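Local atomic coordinates of RavO (Legionella pneumophila subsp. pneumophila, PDB entry 6DM4), a protein that binds tyrosine-phosphorylated peptides, such as one from human Shc1, through its SH2 domain, the part described here, and is probably a bacterial effector. Residues Asp50-Phe62 and Ile71-Ile84. Numbering follows the deposited sequence.
Sequences DTENKYVFIAASF and IRYGINKNGELFSI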
loop_
_atom_site.group_PDB
_atom_site.type_symbol
_atom_site.label_atom_id
_atom_site.label_comp_id
_atom_site.label_asym_id
_atom_site.label_seq_id
_atom_site.Cartn_x
_atom_site.Cartn_y
_atom_site.Cartn_z
ATOM N N ASP A 50 -3.914 -12.178 15.953
ATOM C CA ASP A 50 -5.119 -12.286 16.766
ATOM C C ASP A 50 -6.176 -11.326 16.220
ATOM O O ASP A 50 -6.100 -10.857 15.077
ATOM C CB ASP A 50 -4.761 -12.038 18.239
ATOM C CG ASP A 50 -5.866 -12.456 19.194
ATOM O OD1 ASP A 50 -6.444 -11.570 19.857
ATOM O OD2 ASP A 50 -6.164 -13.666 19.270
ATOM N N THR A 51 -7.183 -11.030 17.049
ATOM C CA THR A 51 -8.349 -10.218 16.705
ATOM C C THR A 51 -9.127 -10.827 15.544
ATOM O O THR A 51 -8.776 -11.902 15.045
ATOM C CB THR A 51 -7.951 -8.775 16.376
ATOM O OG1 THR A 51 -7.293 -8.730 15.103
ATOM C CG2 THR A 51 -7.027 -8.209 17.447
ATOM N N GLU A 52 -10.199 -10.157 15.115
ATOM C CA GLU A 52 -11.017 -10.622 13.998
ATOM C C GLU A 52 -11.294 -9.446 13.059
ATOM O O GLU A 52 -12.427 -8.976 12.939
ATOM C CB GLU A 52 -12.309 -11.276 14.489
ATOM C CG GLU A 52 -12.092 -12.617 15.182
ATOM C CD GLU A 52 -11.332 -13.621 14.324
ATOM O OE1 GLU A 52 -10.669 -14.507 14.901
ATOM O OE2 GLU A 52 -11.407 -13.541 13.080
ATOM N N ASN A 53 -10.233 -8.972 12.411
ATOM C CA ASN A 53 -10.311 -8.074 11.259
ATOM C C ASN A 53 -11.124 -6.814 11.560
ATOM O O ASN A 53 -12.148 -6.533 10.935
ATOM C CB ASN A 53 -10.878 -8.812 10.043
ATOM C CG ASN A 53 -10.419 -8.206 8.730
ATOM O OD1 ASN A 53 -11.157 -7.458 8.086
ATOM N ND2 ASN A 53 -9.195 -8.524 8.326
ATOM N N LYS A 54 -10.645 -6.046 12.535
ATOM C CA LYS A 54 -11.140 -4.692 12.741
ATOM C C LYS A 54 -10.135 -3.629 12.331
ATOM O O LYS A 54 -10.538 -2.529 11.946
ATOM C CB LYS A 54 -11.539 -4.476 14.208
ATOM C CG LYS A 54 -12.172 -3.114 14.481
ATOM C CD LYS A 54 -12.954 -3.080 15.785
ATOM C CE LYS A 54 -13.124 -1.649 16.284
ATOM N NZ LYS A 54 -13.521 -0.715 15.188
ATOM N N TYR A 55 -8.844 -3.939 12.380
ATOM C CA TYR A 55 -7.802 -3.023 11.950
ATOM C C TYR A 55 -6.884 -3.714 10.955
ATOM O O TYR A 55 -6.738 -4.939 10.965
ATOM C CB TYR A 55 -6.949 -2.521 13.123
ATOM C CG TYR A 55 -7.714 -1.829 14.222
ATOM C CD1 TYR A 55 -8.243 -2.548 15.284
ATOM C CD2 TYR A 55 -7.890 -0.456 14.208
ATOM C CE1 TYR A 55 -8.942 -1.918 16.296
ATOM C CE2 TYR A 55 -8.590 0.186 15.216
ATOM C CZ TYR A 55 -9.113 -0.550 16.257
ATOM O OH TYR A 55 -9.807 0.088 17.260
ATOM N N VAL A 56 -6.265 -2.915 10.100
ATOM C CA VAL A 56 -5.038 -3.314 9.420
ATOM C C VAL A 56 -3.880 -2.769 10.241
ATOM O O VAL A 56 -3.856 -1.578 10.575
ATOM C CB VAL A 56 -4.999 -2.787 7.976
ATOM C CG1 VAL A 56 -3.637 -3.057 7.343
ATOM C CG2 VAL A 56 -6.107 -3.426 7.153
ATOM N N PHE A 57 -2.930 -3.634 10.583
ATOM C CA PHE A 57 -1.888 -3.293 11.540
ATOM C C PHE A 57 -0.584 -2.979 10.815
ATOM O O PHE A 57 -0.152 -3.736 9.939
ATOM C CB PHE A 57 -1.679 -4.430 12.539
ATOM C CG PHE A 57 -2.875 -4.698 13.415
ATOM C CD1 PHE A 57 -3.070 -3.979 14.580
ATOM C CD2 PHE A 57 -3.791 -5.684 13.081
ATOM C CE1 PHE A 57 -4.168 -4.232 15.394
ATOM C CE2 PHE A 57 -4.884 -5.939 13.887
ATOM C CZ PHE A 57 -5.074 -5.210 15.044
ATOM N N ILE A 58 0.033 -1.862 11.189
ATOM C CA ILE A 58 1.318 -1.432 10.653
ATOM C C ILE A 58 2.233 -1.135 11.829
ATOM O O ILE A 58 1.836 -0.426 12.759
ATOM C CB ILE A 58 1.183 -0.185 9.759
ATOM C CG1 ILE A 58 0.127 -0.405 8.675
ATOM C CG2 ILE A 58 2.536 0.171 9.151
ATOM C CD1 ILE A 58 0.468 -1.503 7.717
ATOM N N ALA A 59 3.452 -1.667 11.792
ATOM C CA ALA A 59 4.415 -1.406 12.847
ATOM C C ALA A 59 5.497 -0.456 12.353
ATOM O O ALA A 59 5.882 -0.478 11.182
ATOM C CB ALA A 59 5.063 -2.702 13.355
ATOM N N ALA A 60 5.965 0.393 13.259
ATOM C CA ALA A 60 7.186 1.154 13.054
ATOM C C ALA A 60 8.312 0.524 13.864
ATOM O O ALA A 60 8.076 -0.072 14.914
ATOM C CB ALA A 60 6.999 2.611 13.472
ATOM N N SER A 61 9.537 0.653 13.366
ATOM C CA SER A 61 10.715 0.194 14.088
ATOM C C SER A 61 11.812 1.236 13.952
ATOM O O SER A 61 11.938 1.880 12.907
ATOM C CB SER A 61 11.214 -1.165 13.571
ATOM O OG SER A 61 10.292 -2.194 13.887
ATOM N N PHE A 62 12.592 1.414 15.016
ATOM C CA PHE A 62 13.756 2.283 14.967
ATOM C C PHE A 62 14.789 1.749 15.944
ATOM O O PHE A 62 14.515 0.849 16.741
ATOM C CB PHE A 62 13.402 3.743 15.274
ATOM C CG PHE A 62 12.692 3.938 16.582
ATOM C CD1 PHE A 62 13.406 4.089 17.760
ATOM C CD2 PHE A 62 11.306 3.981 16.634
ATOM C CE1 PHE A 62 12.757 4.271 18.968
ATOM C CE2 PHE A 62 10.654 4.161 17.840
ATOM C CZ PHE A 62 11.380 4.305 19.005
ATOM N N ILE A 71 6.689 0.325 17.426
ATOM C CA ILE A 71 5.387 0.885 17.778
ATOM C C ILE A 71 4.365 0.260 16.844
ATOM O O ILE A 71 4.597 0.185 15.633
ATOM C CB ILE A 71 5.359 2.419 17.639
ATOM C CG1 ILE A 71 6.514 3.071 18.393
ATOM C CG2 ILE A 71 4.018 2.980 18.120
ATOM C CD1 ILE A 71 6.707 4.526 18.020
ATOM N N ARG A 72 3.241 -0.191 17.388
ATOM C CA ARG A 72 2.201 -0.794 16.564
ATOM C C ARG A 72 1.083 0.209 16.309
ATOM O O ARG A 72 0.600 0.859 17.243
ATOM C CB ARG A 72 1.636 -2.058 17.211
ATOM C CG ARG A 72 0.640 -2.774 16.309
ATOM C CD ARG A 72 0.043 -3.985 16.981
ATOM N NE ARG A 72 1.056 -5.002 17.245
ATOM C CZ ARG A 72 0.873 -6.028 18.069
ATOM N NH1 ARG A 72 -0.284 -6.164 18.704
ATOM N NH2 ARG A 72 1.844 -6.916 18.261
ATOM N N TYR A 73 0.677 0.327 15.045
ATOM C CA TYR A 73 -0.416 1.197 14.636
ATOM C C TYR A 73 -1.518 0.374 13.983
ATOM O O TYR A 73 -1.273 -0.714 13.453
ATOM C CB TYR A 73 0.063 2.281 13.658
ATOM C CG TYR A 73 1.092 3.202 14.261
ATOM C CD1 TYR A 73 0.717 4.243 15.104
ATOM C CD2 TYR A 73 2.440 3.025 14.000
ATOM C CE1 TYR A 73 1.658 5.082 15.659
ATOM C CE2 TYR A 73 3.389 3.853 14.553
ATOM C CZ TYR A 73 3.000 4.874 15.382
ATOM O OH TYR A 73 3.957 5.695 15.930
ATOM N N GLY A 74 -2.731 0.908 14.017
ATOM C CA GLY A 74 -3.866 0.252 13.396
ATOM C C GLY A 74 -4.705 1.246 12.624
ATOM O O GLY A 74 -4.836 2.409 13.009
ATOM N N ILE A 75 -5.274 0.769 11.518
ATOM C CA ILE A 75 -6.194 1.541 10.687
ATOM C C ILE A 75 -7.524 0.801 10.650
ATOM O O ILE A 75 -7.566 -0.378 10.281
ATOM C CB ILE A 75 -5.652 1.736 9.258
ATOM C CG1 ILE A 75 -4.209 2.237 9.280
ATOM C CG2 ILE A 75 -6.551 2.689 8.466
ATOM C CD1 ILE A 75 -3.489 2.047 7.949
ATOM N N ASN A 76 -8.607 1.486 11.012
ATOM C CA ASN A 76 -9.902 0.824 11.012
ATOM C C ASN A 76 -10.555 0.944 9.633
ATOM O O ASN A 76 -10.018 1.574 8.721
ATOM C CB ASN A 76 -10.794 1.358 12.143
ATOM C CG ASN A 76 -11.284 2.797 11.932
ATOM O OD1 ASN A 76 -11.276 3.343 10.828
ATOM N ND2 ASN A 76 -11.745 3.404 13.018
ATOM N N LYS A 77 -11.740 0.337 9.490
ATOM C CA LYS A 77 -12.394 0.246 8.184
ATOM C C LYS A 77 -12.711 1.617 7.599
ATOM O O LYS A 77 -12.755 1.770 6.372
ATOM C CB LYS A 77 -13.680 -0.577 8.288
ATOM C CG LYS A 77 -13.502 -1.984 8.834
ATOM C CD LYS A 77 -12.884 -2.912 7.802
ATOM C CE LYS A 77 -11.790 -3.771 8.418
ATOM N NZ LYS A 77 -11.590 -5.041 7.664
ATOM N N ASN A 78 -12.952 2.616 8.443
ATOM C CA ASN A 78 -13.251 3.959 7.970
ATOM C C ASN A 78 -12.020 4.863 7.935
ATOM O O ASN A 78 -12.165 6.088 7.873
ATOM C CB ASN A 78 -14.366 4.580 8.817
ATOM C CG ASN A 78 -15.644 3.752 8.796
ATOM O OD1 ASN A 78 -16.237 3.540 7.735
ATOM N ND2 ASN A 78 -16.083 3.297 9.965
ATOM N N GLY A 79 -10.819 4.286 7.960
ATOM C CA GLY A 79 -9.599 5.031 7.719
ATOM C C GLY A 79 -8.997 5.746 8.906
ATOM O O GLY A 79 -8.044 6.511 8.723
ATOM N N GLU A 80 -9.514 5.529 10.114
ATOM C CA GLU A 80 -8.990 6.190 11.300
ATOM C C GLU A 80 -7.725 5.493 11.789
ATOM O O GLU A 80 -7.636 4.262 11.773
ATOM C CB GLU A 80 -10.039 6.185 12.409
ATOM C CG GLU A 80 -11.339 6.867 12.038
ATOM C CD GLU A 80 -12.197 7.127 13.255
ATOM O OE1 GLU A 80 -12.334 8.305 13.644
ATOM O OE2 GLU A 80 -12.721 6.149 13.828
ATOM N N LEU A 81 -6.755 6.289 12.237
ATOM C CA LEU A 81 -5.467 5.798 12.709
ATOM C C LEU A 81 -5.448 5.705 14.230
ATOM O O LEU A 81 -6.069 6.512 14.930
ATOM C CB LEU A 81 -4.332 6.708 12.230
ATOM C CG LEU A 81 -2.889 6.283 12.523
ATOM C CD1 LEU A 81 -2.567 4.928 11.895
ATOM C CD2 LEU A 81 -1.913 7.350 12.044
ATOM N N PHE A 82 -4.737 4.698 14.736
ATOM C CA PHE A 82 -4.641 4.448 16.168
ATOM C C PHE A 82 -3.257 3.908 16.495
ATOM O O PHE A 82 -2.689 3.136 15.719
ATOM C CB PHE A 82 -5.689 3.434 16.649
ATOM C CG PHE A 82 -7.106 3.805 16.308
ATOM C CD1 PHE A 82 -7.631 3.525 15.056
ATOM C CD2 PHE A 82 -7.916 4.419 17.245
ATOM C CE1 PHE A 82 -8.937 3.864 14.742
ATOM C CE2 PHE A 82 -9.226 4.765 16.937
ATOM C CZ PHE A 82 -9.736 4.485 15.686
ATOM N N SER A 83 -2.723 4.314 17.642
ATOM C CA SER A 83 -1.590 3.627 18.242
ATOM C C SER A 83 -2.131 2.524 19.140
ATOM O O SER A 83 -3.179 2.684 19.772
ATOM C CB SER A 83 -0.720 4.596 19.046
ATOM O OG SER A 83 -1.384 5.011 20.224
ATOM N N ILE A 84 -1.427 1.397 19.189
ATOM C CA ILE A 84 -1.971 0.201 19.817
ATOM C C ILE A 84 -0.993 -0.311 20.864
ATOM O O ILE A 84 0.170 -0.586 20.553
ATOM C CB ILE A 84 -2.297 -0.886 18.782
ATOM C CG1 ILE A 84 -3.511 -0.434 17.962
ATOM C CG2 ILE A 84 -2.581 -2.210 19.475
ATOM C CD1 ILE A 84 -3.695 -1.166 16.677
HETATM O O HOH W 1 -12.132 1.789 15.419
HETATM O O HOH W 2 -12.846 -1.047 11.739
#
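The ring of Tyr55 passes close by the backbone of Gly74 and turns its edge to the face of Phe82, in an offset edge-to-face pair with planes at 78° and Tyr55 CE2 3.5 Å from Phe82 CD1. Gly74 has no side chain, and Ile84 CD1 and the tyrosine ring crowd the side where a CB would point. Two residues along the strand, on the same face, Phe57 meets Ile84 at about a right angle, its ring edge at CE1 3.4 Å from the terminal methyl CD1. With CG anti to the carbonyl carbon (chi1 -64°), the Phe57 ring stands beside its own backbone N; its CD1 is near Arg72 CD, and Arg72 NH2 hydrogen-bonds the modified side chain of the bound peptide. That arginine, with Ala59 packed on the same group, fits the phosphotyrosine pocket of an SH2 domain. On the other face the Tyr73 ring presents its edge to the methyl of Ala60, CE2 to CB 4.0 Å, while Ile71 CD1 touches the edge of Phe62. Between the faces, Val56, Ile58 and Ala60 pair antiparallel with Ile75, Tyr73 and Ile71 through six backbone hydrogen bonds; Tyr73 N to Ile58 O measures 2.7 Å. At the turn end, water links Lys54 NZ to Asn76 ND2, and Asn76 OD1 accepts Glu80 N at 2.9 Å, bracing the type I turn. Strands 55-64 and 67-76 form the central hairpin of the five-stranded sheet, flanked by strands 40-43 and 81-84; helix 101-119 covers the Ala60 and Tyr73 face, where His108 ND1 is hydrogen-bonded to Tyr73 OH.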